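Local coordinates for protein flavin-dependent monooxygenase, oxygenase subunit HsaA (Rhodococcus sp., PDB 2RFQ) that hydroxylates a steroid-derived phenol, 3-HSA, at the ortho position with reduced flavin and molecular oxygen during cholesterol breakdown, at residues Arg24-Glu29 and Asp38-Ala43; Asp32-Pro37 and Ile178-Asn183; Thr82-Ser87 and Val185-Thr190; Ser118-Met123 and Thr235-Thr240. All blocks are in the same frame, centred on the assembly; numbering follows the deposited sequence.

Contact 1 (Arg24-Glu29 and Asp38-Ala43); sequences RERAQE and DDSMKA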
# COMPACT_ATOMS: atom_id res chain seq x y z
N ARG A 24 21.40 25.13 -1.15
CA ARG A 24 19.95 25.29 -1.35
C ARG A 24 19.67 26.44 -2.30
O ARG A 24 18.86 26.31 -3.20
CB ARG A 24 19.23 25.58 -0.04
CG ARG A 24 19.21 24.45 0.92
CD ARG A 24 18.19 24.68 2.06
NE ARG A 24 18.57 23.77 3.13
CZ ARG A 24 19.31 24.11 4.18
NH1 ARG A 24 19.65 23.17 5.06
NH2 ARG A 24 19.69 25.38 4.36
N GLU A 25 20.34 27.58 -2.08
CA GLU A 25 20.11 28.76 -2.91
C GLU A 25 20.43 28.50 -4.37
O GLU A 25 19.80 29.06 -5.26
CB GLU A 25 20.92 29.94 -2.39
CG GLU A 25 20.42 30.46 -1.07
CD GLU A 25 21.31 31.53 -0.48
OE1 GLU A 25 22.47 31.67 -0.92
OE2 GLU A 25 20.84 32.24 0.43
N ARG A 26 21.41 27.62 -4.62
CA ARG A 26 21.85 27.34 -5.97
C ARG A 26 21.11 26.20 -6.64
O ARG A 26 21.39 25.88 -7.80
CB ARG A 26 23.34 26.97 -5.97
CG ARG A 26 24.25 28.08 -5.49
CD ARG A 26 25.66 27.64 -5.72
NE ARG A 26 26.56 28.78 -5.57
CZ ARG A 26 27.82 28.69 -5.14
NH1 ARG A 26 28.35 27.51 -4.85
NH2 ARG A 26 28.55 29.79 -5.02
N ALA A 27 20.19 25.55 -5.91
CA ALA A 27 19.55 24.33 -6.47
C ALA A 27 18.88 24.56 -7.84
O ALA A 27 19.01 23.70 -8.72
CB ALA A 27 18.60 23.70 -5.47
N GLN A 28 18.16 25.68 -8.04
CA GLN A 28 17.51 25.86 -9.36
C GLN A 28 18.55 26.09 -10.43
O GLN A 28 18.46 25.55 -11.52
CB GLN A 28 16.43 26.97 -9.42
CG GLN A 28 15.64 26.90 -10.77
CD GLN A 28 14.97 25.51 -11.03
OE1 GLN A 28 14.34 24.95 -10.16
NE2 GLN A 28 15.08 25.00 -12.25
N GLU A 29 19.55 26.91 -10.12
CA GLU A 29 20.60 27.16 -11.09
C GLU A 29 21.31 25.86 -11.49
O GLU A 29 21.61 25.62 -12.67
CB GLU A 29 21.61 28.18 -10.54
CG GLU A 29 22.64 28.59 -11.59
CD GLU A 29 23.40 29.86 -11.22
OE1 GLU A 29 22.77 30.80 -10.70
OE2 GLU A 29 24.61 29.92 -11.53
N ASP A 38 30.95 24.84 -10.39
CA ASP A 38 32.37 24.69 -10.04
C ASP A 38 32.58 25.16 -8.61
O ASP A 38 33.32 24.52 -7.85
CB ASP A 38 33.27 25.52 -10.96
CG ASP A 38 33.20 25.09 -12.42
OD1 ASP A 38 32.73 23.97 -12.72
OD2 ASP A 38 33.68 25.89 -13.26
N ASP A 39 31.92 26.26 -8.24
CA ASP A 39 32.18 26.86 -6.94
C ASP A 39 31.62 25.99 -5.82
O ASP A 39 32.20 25.95 -4.72
CB ASP A 39 31.63 28.28 -6.85
CG ASP A 39 32.17 29.01 -5.66
OD1 ASP A 39 33.39 29.21 -5.62
OD2 ASP A 39 31.38 29.32 -4.75
N SER A 40 30.53 25.27 -6.09
CA SER A 40 30.04 24.28 -5.11
C SER A 40 31.03 23.14 -4.91
O SER A 40 31.32 22.71 -3.79
CB SER A 40 28.66 23.72 -5.53
OG SER A 40 27.63 24.73 -5.44
N MSE A 41 31.56 22.63 -6.01
CA MSE A 41 32.54 21.52 -5.91
C MSE A 41 33.79 22.01 -5.16
O MSE A 41 34.35 21.27 -4.33
CB MSE A 41 32.87 20.95 -7.29
CG MSE A 41 31.69 20.29 -8.01
SE MSE A 41 31.04 18.70 -7.02
CE MSE A 41 32.45 17.44 -7.50
N LYS A 42 34.22 23.25 -5.42
CA LYS A 42 35.37 23.82 -4.71
C LYS A 42 35.08 23.93 -3.21
O LYS A 42 35.91 23.54 -2.39
CB LYS A 42 35.72 25.18 -5.31
CG LYS A 42 36.89 25.87 -4.65
CD LYS A 42 37.25 27.14 -5.44
CE LYS A 42 38.39 27.94 -4.76
NZ LYS A 42 37.91 28.71 -3.58
N ALA A 43 33.89 24.42 -2.87
CA ALA A 43 33.53 24.58 -1.45
C ALA A 43 33.45 23.21 -0.79
O ALA A 43 33.91 23.05 0.36
CB ALA A 43 32.22 25.29 -1.32
O HOH W 1 30.29 27.43 -2.92
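Arg26 reaches across to helix 38-47 and puts the edge of its guanidinium group against two consecutive side chains, Asp39 and Ser40. Arg26 NH2 gives a hydrogen bond of 2.9 Å to Asp39 OD2, which makes the pair a salt bridge, while Arg26 NH1 donates to Ser40 OG, also at 2.9 Å. Both acceptors lie close to the guanidinium plane. The carboxylate does not share that plane: it is turned 73° from it and receives NH2 on the anti side of OD2, a one-point pairing rather than a two-pronged grip. A water completes the triangle, accepting from Arg26 NH1 at 2.7 Å and donating to Asp39 OD2 at 2.8 Å. NH1 is thus held twice and OD2 is approached twice, which fixes the rotation of the flat group.

The reach comes from the arginine chain. CG stands anti to the carbonyl carbon (chi1 -63°), and the chain then runs extended as far as NE, with Arg26 CD passing 3.5 Å from Ser40 OG. Asp39 turns its CG anti to the backbone N, bringing the carboxylate across the arginine at about a right angle. A leucine in place of Arg26 would probably leave the Asp39 carboxylate without its cationic mate and Ser40 OG without this donor. Behind the polar layer, Ser40 packs on Leu23 of helix 11-25 and the selenomethionine Met41 on helix 80-96. The contact ties the region where helices 11-25 and 27-33 follow each other to helix 38-47, a polar interhelix tie in the N-terminal helical domain of the acyl-CoA dehydrogenase fold.

Contact 2 (Asp32-Pro37 and Ile178-Asn183); sequences DLRRIP and IDDVWN. With 1PS (3-pyridinium-1-ylpropane-1-sulfonate), chain F.
Arg34 sets the NH1/NH2 edge of its guanidinium group against the Asp180 carboxylate, the two groups nearly coplanar (planes 5° apart). This is the end-on, two-pronged salt bridge: Arg34 NH1 donates to Asp180 OD1 and Arg34 NH2 to Asp180 OD2, both at 2.8 Å and nearly straight. Each oxygen uses its syn lone pair, and both acceptors lie almost exactly in the guanidinium plane. Arg34 NH1 spends its other hydrogen on the backbone, reaching Trp182 O at 2.9 Å; here the line is more bent, 141°, and the oxygen is tilted out of the plane. Three bonds therefore fix the rotation of the arginine head. The chain has to fold to get there, bending at chi3 (-58°), and Arg34 CD packs 3.5 Å from Trp182 O. An alanine at Arg34 is likely to leave the Asp180 carboxylate without its cation and Trp182 O without this donor, so the 178-183 segment would lose its polar tie to the N-terminal helices.

The backbone of Arg34 matters too: its positive phi ends helix 27-33 in a Schellman motif, and its CB points toward the 178-183 segment. At the start of 178-183, Ile178 N donates to O1 of the bound 3-pyridinium-1-ylpropane-1-sulfonate at 2.9 Å, and Arg173 holds the same ligand. The Trp182 indole is buried, its NE1 bonded to Leu187 O and its ring meeting that of Trp141, an FMN-site residue by similarity. The contact thus joins the end of helix 27-33 to the chain leaving strand 177-179, which pairs with strand 193-198, while nearby Ile36 packs against helix 80-96.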
# COMPACT_ATOMS: atom_id res chain seq x y z
N ASP A 32 19.11 24.09 -13.88
CA ASP A 32 19.05 24.80 -15.17
C ASP A 32 20.30 24.63 -16.00
O ASP A 32 20.25 24.51 -17.24
CB ASP A 32 18.79 26.29 -14.91
CG ASP A 32 17.37 26.58 -14.42
OD1 ASP A 32 16.47 25.71 -14.57
OD2 ASP A 32 17.15 27.68 -13.88
N LEU A 33 21.46 24.62 -15.34
CA LEU A 33 22.74 24.45 -16.04
C LEU A 33 23.10 22.98 -16.28
O LEU A 33 24.07 22.68 -16.97
CB LEU A 33 23.86 25.13 -15.26
CG LEU A 33 23.67 26.62 -15.07
CD1 LEU A 33 24.72 27.14 -14.09
CD2 LEU A 33 23.81 27.28 -16.44
N ARG A 34 22.33 22.06 -15.67
CA ARG A 34 22.57 20.60 -15.84
C ARG A 34 23.98 20.16 -15.38
O ARG A 34 24.56 19.21 -15.91
CB ARG A 34 22.30 20.16 -17.29
CG ARG A 34 20.86 20.48 -17.78
CD ARG A 34 20.67 19.99 -19.26
NE ARG A 34 21.63 20.62 -20.17
CZ ARG A 34 22.66 19.99 -20.76
NH1 ARG A 34 22.87 18.68 -20.60
NH2 ARG A 34 23.50 20.68 -21.54
N ARG A 35 24.49 20.84 -14.36
CA ARG A 35 25.85 20.59 -13.92
C ARG A 35 25.99 21.17 -12.53
O ARG A 35 25.42 22.21 -12.21
CB ARG A 35 26.84 21.27 -14.90
CG ARG A 35 28.23 20.66 -14.96
CD ARG A 35 29.10 21.36 -16.03
NE ARG A 35 29.09 22.80 -15.81
CZ ARG A 35 28.49 23.70 -16.59
NH1 ARG A 35 27.92 23.32 -17.74
NH2 ARG A 35 28.49 24.99 -16.24
N ILE A 36 26.76 20.49 -11.67
CA ILE A 36 27.06 21.08 -10.38
C ILE A 36 27.98 22.28 -10.60
O ILE A 36 28.96 22.17 -11.34
CB ILE A 36 27.76 20.07 -9.44
CG1 ILE A 36 26.98 18.74 -9.38
CG2 ILE A 36 27.96 20.70 -8.03
CD1 ILE A 36 25.49 18.86 -8.95
N PRO A 37 27.67 23.43 -10.01
CA PRO A 37 28.56 24.59 -10.14
C PRO A 37 29.99 24.30 -9.66
O PRO A 37 30.21 23.58 -8.66
CB PRO A 37 27.88 25.65 -9.29
CG PRO A 37 26.42 25.32 -9.43
CD PRO A 37 26.44 23.79 -9.28
N ILE A 178 34.08 13.56 -23.24
CA ILE A 178 32.78 13.58 -22.59
C ILE A 178 31.77 14.17 -23.57
O ILE A 178 31.98 15.29 -24.08
CB ILE A 178 32.81 14.42 -21.28
CG1 ILE A 178 33.68 13.74 -20.21
CG2 ILE A 178 31.41 14.61 -20.75
CD1 ILE A 178 33.98 14.60 -18.96
N ASP A 179 30.69 13.41 -23.84
CA ASP A 179 29.60 13.86 -24.71
C ASP A 179 28.44 14.34 -23.86
O ASP A 179 27.99 13.61 -22.98
CB ASP A 179 29.15 12.72 -25.62
CG ASP A 179 30.10 12.51 -26.79
OD1 ASP A 179 31.01 13.35 -26.99
OD2 ASP A 179 29.93 11.50 -27.51
N ASP A 180 27.98 15.56 -24.12
CA ASP A 180 26.90 16.16 -23.35
C ASP A 180 25.56 15.69 -23.89
O ASP A 180 25.09 16.17 -24.93
CB ASP A 180 27.00 17.68 -23.38
CG ASP A 180 25.89 18.35 -22.62
OD1 ASP A 180 25.21 17.67 -21.82
OD2 ASP A 180 25.71 19.58 -22.81
N VAL A 181 24.98 14.70 -23.22
CA VAL A 181 23.72 14.10 -23.62
C VAL A 181 22.66 14.12 -22.51
O VAL A 181 21.55 13.61 -22.72
CB VAL A 181 23.89 12.63 -24.08
CG1 VAL A 181 24.87 12.55 -25.25
CG2 VAL A 181 24.36 11.76 -22.92
N TRP A 182 23.00 14.68 -21.35
CA TRP A 182 22.15 14.54 -20.15
C TRP A 182 20.87 15.37 -20.26
O TRP A 182 20.89 16.60 -20.14
CB TRP A 182 22.98 14.94 -18.93
CG TRP A 182 22.37 14.63 -17.62
CD1 TRP A 182 22.10 15.52 -16.62
CD2 TRP A 182 22.00 13.34 -17.14
NE1 TRP A 182 21.57 14.85 -15.53
CE2 TRP A 182 21.50 13.51 -15.82
CE3 TRP A 182 22.04 12.04 -17.69
CZ2 TRP A 182 21.04 12.45 -15.05
CZ3 TRP A 182 21.57 10.97 -16.92
CH2 TRP A 182 21.10 11.19 -15.60
N ASN A 183 19.74 14.69 -20.49
CA ASN A 183 18.49 15.35 -20.82
C ASN A 183 17.32 14.58 -20.20
O ASN A 183 16.59 13.85 -20.89
CB ASN A 183 18.37 15.38 -22.35
CG ASN A 183 17.21 16.20 -22.82
OD1 ASN A 183 16.72 17.07 -22.11
ND2 ASN A 183 16.75 15.92 -24.04
S1 1PS F . 36.54 16.55 -22.46
O1 1PS F . 35.74 15.87 -23.51
O2 1PS F . 35.66 17.33 -21.56
O3 1PS F . 37.38 15.60 -21.65

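Contact 3 (Thr82-Ser87 and Val185-Thr190); sequences TGWVSS and VGLRGT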
# COMPACT_ATOMS: atom_id res chain seq x y z
N THR A 82 23.59 17.74 -6.14
CA THR A 82 24.90 17.90 -5.50
C THR A 82 25.17 16.72 -4.57
O THR A 82 26.29 16.18 -4.56
CB THR A 82 24.99 19.24 -4.74
OG1 THR A 82 24.74 20.31 -5.68
CG2 THR A 82 26.40 19.44 -4.19
N GLY A 83 24.15 16.28 -3.84
CA GLY A 83 24.29 15.12 -2.94
C GLY A 83 24.62 13.84 -3.70
O GLY A 83 25.48 13.06 -3.27
N TRP A 84 23.94 13.66 -4.83
CA TRP A 84 24.17 12.49 -5.68
C TRP A 84 25.60 12.46 -6.20
O TRP A 84 26.30 11.44 -6.07
CB TRP A 84 23.21 12.53 -6.85
CG TRP A 84 23.23 11.34 -7.78
CD1 TRP A 84 23.91 11.24 -8.96
CD2 TRP A 84 22.53 10.09 -7.61
NE1 TRP A 84 23.65 10.01 -9.56
CE2 TRP A 84 22.81 9.30 -8.74
CE3 TRP A 84 21.67 9.57 -6.61
CZ2 TRP A 84 22.27 8.00 -8.90
CZ3 TRP A 84 21.14 8.30 -6.76
CH2 TRP A 84 21.45 7.52 -7.89
N VAL A 85 26.03 13.57 -6.77
CA VAL A 85 27.41 13.67 -7.29
C VAL A 85 28.44 13.50 -6.17
O VAL A 85 29.44 12.79 -6.34
CB VAL A 85 27.60 15.00 -8.02
CG1 VAL A 85 29.07 15.27 -8.36
CG2 VAL A 85 26.75 15.01 -9.30
N SER A 86 28.18 14.13 -5.03
CA SER A 86 29.12 14.09 -3.91
C SER A 86 29.32 12.65 -3.45
O SER A 86 30.43 12.20 -3.21
CB SER A 86 28.61 14.96 -2.74
OG SER A 86 28.68 16.35 -3.09
N SER A 87 28.22 11.93 -3.34
CA SER A 87 28.30 10.55 -2.87
C SER A 87 29.13 9.68 -3.81
O SER A 87 30.05 8.97 -3.36
CB SER A 87 26.90 9.98 -2.79
OG SER A 87 26.93 8.72 -2.11
N VAL A 185 14.35 13.95 -16.63
CA VAL A 185 13.27 14.60 -15.86
C VAL A 185 13.68 14.96 -14.40
O VAL A 185 13.07 15.81 -13.75
CB VAL A 185 12.01 13.70 -15.85
CG1 VAL A 185 12.28 12.41 -15.03
CG2 VAL A 185 10.74 14.44 -15.33
N GLY A 186 14.71 14.30 -13.91
CA GLY A 186 15.24 14.59 -12.55
C GLY A 186 16.74 14.35 -12.47
O GLY A 186 17.34 13.75 -13.38
N LEU A 187 17.33 14.77 -11.36
CA LEU A 187 18.80 14.77 -11.21
C LEU A 187 19.46 15.49 -12.40
O LEU A 187 20.58 15.17 -12.82
CB LEU A 187 19.38 13.34 -11.04
CG LEU A 187 19.09 12.71 -9.66
CD1 LEU A 187 19.63 11.25 -9.68
CD2 LEU A 187 19.72 13.56 -8.53
N ARG A 188 18.77 16.51 -12.91
CA ARG A 188 19.27 17.28 -14.07
C ARG A 188 20.65 17.89 -13.77
O ARG A 188 21.56 17.89 -14.62
CB ARG A 188 18.28 18.38 -14.44
CG ARG A 188 17.02 17.79 -15.01
CD ARG A 188 15.95 18.87 -15.24
NE ARG A 188 14.86 18.33 -16.03
CZ ARG A 188 13.66 18.88 -16.14
NH1 ARG A 188 13.35 19.99 -15.44
NH2 ARG A 188 12.75 18.32 -16.94
N GLY A 189 20.82 18.36 -12.54
CA GLY A 189 22.08 19.01 -12.14
C GLY A 189 23.30 18.10 -12.11
O GLY A 189 24.43 18.59 -12.03
N THR A 190 23.09 16.77 -12.14
CA THR A 190 24.22 15.87 -11.96
C THR A 190 25.18 15.85 -13.15
O THR A 190 26.33 15.43 -13.00
CB THR A 190 23.78 14.41 -11.61
OG1 THR A 190 23.03 13.87 -12.70
CG2 THR A 190 22.93 14.44 -10.32
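Trp84 and Leu187 meet where helix 80-96 of the N-terminal helical domain of the acyl-CoA dehydrogenase fold packs on the loop between strands 177-179 and 193-198 of the beta domain. The main interaction is CH-pi. Leu187 CD1 sits over one face of the Trp84 indole, 3.9 Å from the centroid of the five-membered ring and 16° off its normal, while the other methyl, CD2, turns to Trp84 CB. The side chains cross at about a right angle, so a methyl rather than the length of the leucine covers the ring. Trp84 swings its CG anti to the backbone N (chi1 -175°), which carries the indole off the helix and alongside the loop.

Van der Waals contacts make up the rest. Thr190 CG2 reaches Trp84 CD1 at 3.6 Å, meeting the ring obliquely, and Val85 CG2 rests 3.8 Å from Thr190 CB and 3.7 Å from Thr190 O. Four buried residues thus interlock by packing, with a backbone oxygen among the atoms touched. Trp84 also touches Ile241, Pro244, Ile245 and Met248 of helix 233-266, and by similarity it belongs to the FMN site; its NE1 makes a weak hydrogen bond to Ser143 OG, another residue of that site.

The polar bonds lie within each segment or lead away from the pair, and they set the shape of the loop. Leu187 N is held by Asp361 OD1, and Thr190 OG1 is also bonded to Ser192 OG. Leu187 O takes both Thr190 N, at 3.1 Å, and Thr190 OG1, which donates at 2.8 Å in the carbonyl plane.

Contact 4 (Ser118-Met123 and Thr235-Thr240); sequences SSYAPM and TIHPTT
Tyr120 and His237 form a T-shaped, edge-to-face pair. The edge of the phenol, on its CD2 and CE2 side, points at the face of the imidazole; the Tyr120 and His237 ring centroids are 5.2 Å apart and the planes stand at 75°. The two side chains slide past each other in opposite directions, and the phenol edge meets the imidazole face. This one aromatic pair carries the whole contact between the segments, and the area it buries is small.

The torsions turn the two rings toward each other. Tyr120 leaves the end of strand 116-119 with CG anti to its carbonyl carbon (chi1 -68°), and His237 leaves its helix with CG anti to the backbone N (chi1 174°). Ser118 CB lies 3.7 Å above the plane of the Tyr120 phenol, toward its rim, and supports one face. The hydroxyl Tyr120 OH is hydrogen-bonded to His95 ND1, which ties the tip of the ring.

Trp233 joins both residues, stacking on His237 and meeting Tyr120 edge-to-face, while the ring of His368, an FMN-site residue by similarity, meets the imidazole. Farther out, helix 233-266 is kinked at Pro238, whose nitrogen has no bond to the preceding turn. Just beyond, Thr239 N and Thr239 OG1 both donate to Thr235 O, at 3.0 and 2.7 Å, from opposite faces of its plane. Ser118, Ser119 and Tyr120 are FMN-binding by similarity, so this aromatic cluster, between a beta-domain strand end and the first helix of the C-terminal domain, probably lines the flavin site of the acyl-CoA dehydrogenase fold.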
# COMPACT_ATOMS: atom_id res chain seq x y z
N SER A 118 32.87 7.88 -12.52
CA SER A 118 32.77 6.46 -12.88
C SER A 118 31.61 6.16 -13.78
O SER A 118 30.70 6.98 -13.94
CB SER A 118 32.60 5.60 -11.62
OG SER A 118 31.32 5.87 -11.05
N SER A 119 31.64 4.96 -14.34
CA SER A 119 30.43 4.38 -14.91
C SER A 119 30.67 2.89 -14.80
O SER A 119 31.50 2.34 -15.52
CB SER A 119 30.24 4.82 -16.36
OG SER A 119 29.08 4.22 -16.94
N TYR A 120 29.99 2.24 -13.85
CA TYR A 120 30.34 0.83 -13.55
C TYR A 120 29.59 -0.20 -14.36
O TYR A 120 30.02 -1.37 -14.43
CB TYR A 120 30.19 0.54 -12.05
CG TYR A 120 31.18 1.24 -11.15
CD1 TYR A 120 32.56 0.99 -11.25
CD2 TYR A 120 30.74 2.15 -10.18
CE1 TYR A 120 33.47 1.64 -10.38
CE2 TYR A 120 31.62 2.79 -9.32
CZ TYR A 120 33.00 2.54 -9.43
OH TYR A 120 33.90 3.15 -8.57
N ALA A 121 28.48 0.21 -14.99
CA ALA A 121 27.73 -0.70 -15.86
C ALA A 121 28.58 -1.04 -17.08
O ALA A 121 29.35 -0.21 -17.56
CB ALA A 121 26.43 -0.05 -16.31
N PRO A 122 28.45 -2.28 -17.61
CA PRO A 122 29.32 -2.62 -18.72
C PRO A 122 28.87 -1.95 -20.01
O PRO A 122 27.92 -2.41 -20.65
CB PRO A 122 29.19 -4.14 -18.83
CG PRO A 122 27.85 -4.46 -18.23
CD PRO A 122 27.56 -3.39 -17.21
N MSE A 123 29.55 -0.87 -20.37
CA MSE A 123 29.28 -0.16 -21.62
C MSE A 123 30.54 -0.01 -22.46
O MSE A 123 30.64 0.86 -23.35
CB MSE A 123 28.60 1.19 -21.31
CG MSE A 123 27.20 0.97 -20.77
SE MSE A 123 26.24 2.65 -20.45
CE MSE A 123 26.74 2.92 -18.61
N THR A 235 27.84 -3.70 -0.29
CA THR A 235 27.28 -2.70 0.62
C THR A 235 27.70 -1.25 0.29
O THR A 235 26.88 -0.34 0.25
CB THR A 235 27.62 -3.03 2.09
OG1 THR A 235 26.98 -4.26 2.44
CG2 THR A 235 27.10 -1.93 3.03
N ILE A 236 28.99 -1.04 0.08
CA ILE A 236 29.53 0.31 -0.10
C ILE A 236 28.92 1.06 -1.28
O ILE A 236 28.52 2.24 -1.15
CB ILE A 236 31.07 0.22 -0.26
CG1 ILE A 236 31.69 -0.21 1.09
CG2 ILE A 236 31.67 1.54 -0.81
CD1 ILE A 236 31.74 0.93 2.17
N HIS A 237 28.88 0.40 -2.44
CA HIS A 237 28.43 1.13 -3.65
C HIS A 237 26.91 1.33 -3.61
O HIS A 237 26.44 2.47 -3.73
CB HIS A 237 28.95 0.47 -4.91
CG HIS A 237 28.41 1.07 -6.18
ND1 HIS A 237 28.51 2.41 -6.47
CD2 HIS A 237 27.76 0.50 -7.22
CE1 HIS A 237 27.94 2.65 -7.64
NE2 HIS A 237 27.48 1.51 -8.11
N PRO A 238 26.14 0.24 -3.41
CA PRO A 238 24.69 0.51 -3.33
C PRO A 238 24.27 1.50 -2.22
O PRO A 238 23.34 2.29 -2.41
CB PRO A 238 24.08 -0.88 -3.12
CG PRO A 238 25.07 -1.80 -3.82
CD PRO A 238 26.42 -1.20 -3.37
N THR A 239 24.95 1.48 -1.07
CA THR A 239 24.62 2.46 -0.01
C THR A 239 24.95 3.90 -0.49
O THR A 239 24.22 4.85 -0.16
CB THR A 239 25.34 2.11 1.31
OG1 THR A 239 24.90 0.82 1.74
CG2 THR A 239 25.01 3.15 2.43
N THR A 240 26.00 4.03 -1.30
CA THR A 240 26.33 5.35 -1.91
C THR A 240 25.22 5.88 -2.84
O THR A 240 25.07 7.09 -3.03
CB THR A 240 27.74 5.38 -2.54
OG1 THR A 240 28.54 6.36 -1.84
CG2 THR A 240 27.70 5.80 -4.00

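How the contacts relate
Contacts 1, 2 and 3 form a continuous group around helix 80-96. Contacts 1 and 2, centres 14 Å apart, share helix 27-33 and touch where the Met41 side chain packs on Ile36. Met41 also reaches Val85 of contact 3, whose centre is 11 Å from that of contact 1 and 10 Å from that of contact 2. Contact 3 joins contact 4 through Ser87 OG and Thr240 O, 2.6 Å apart, a probable hydrogen bond. Contacts 3 and 4 contain residues of the FMN site inferred by similarity, contact 2 includes Ile178, which binds the sulfonate of 3-pyridinium-1-ylpropane-1-sulfonate, and contact 1 lies away from the sites, 24 Å from contact 4 between centres.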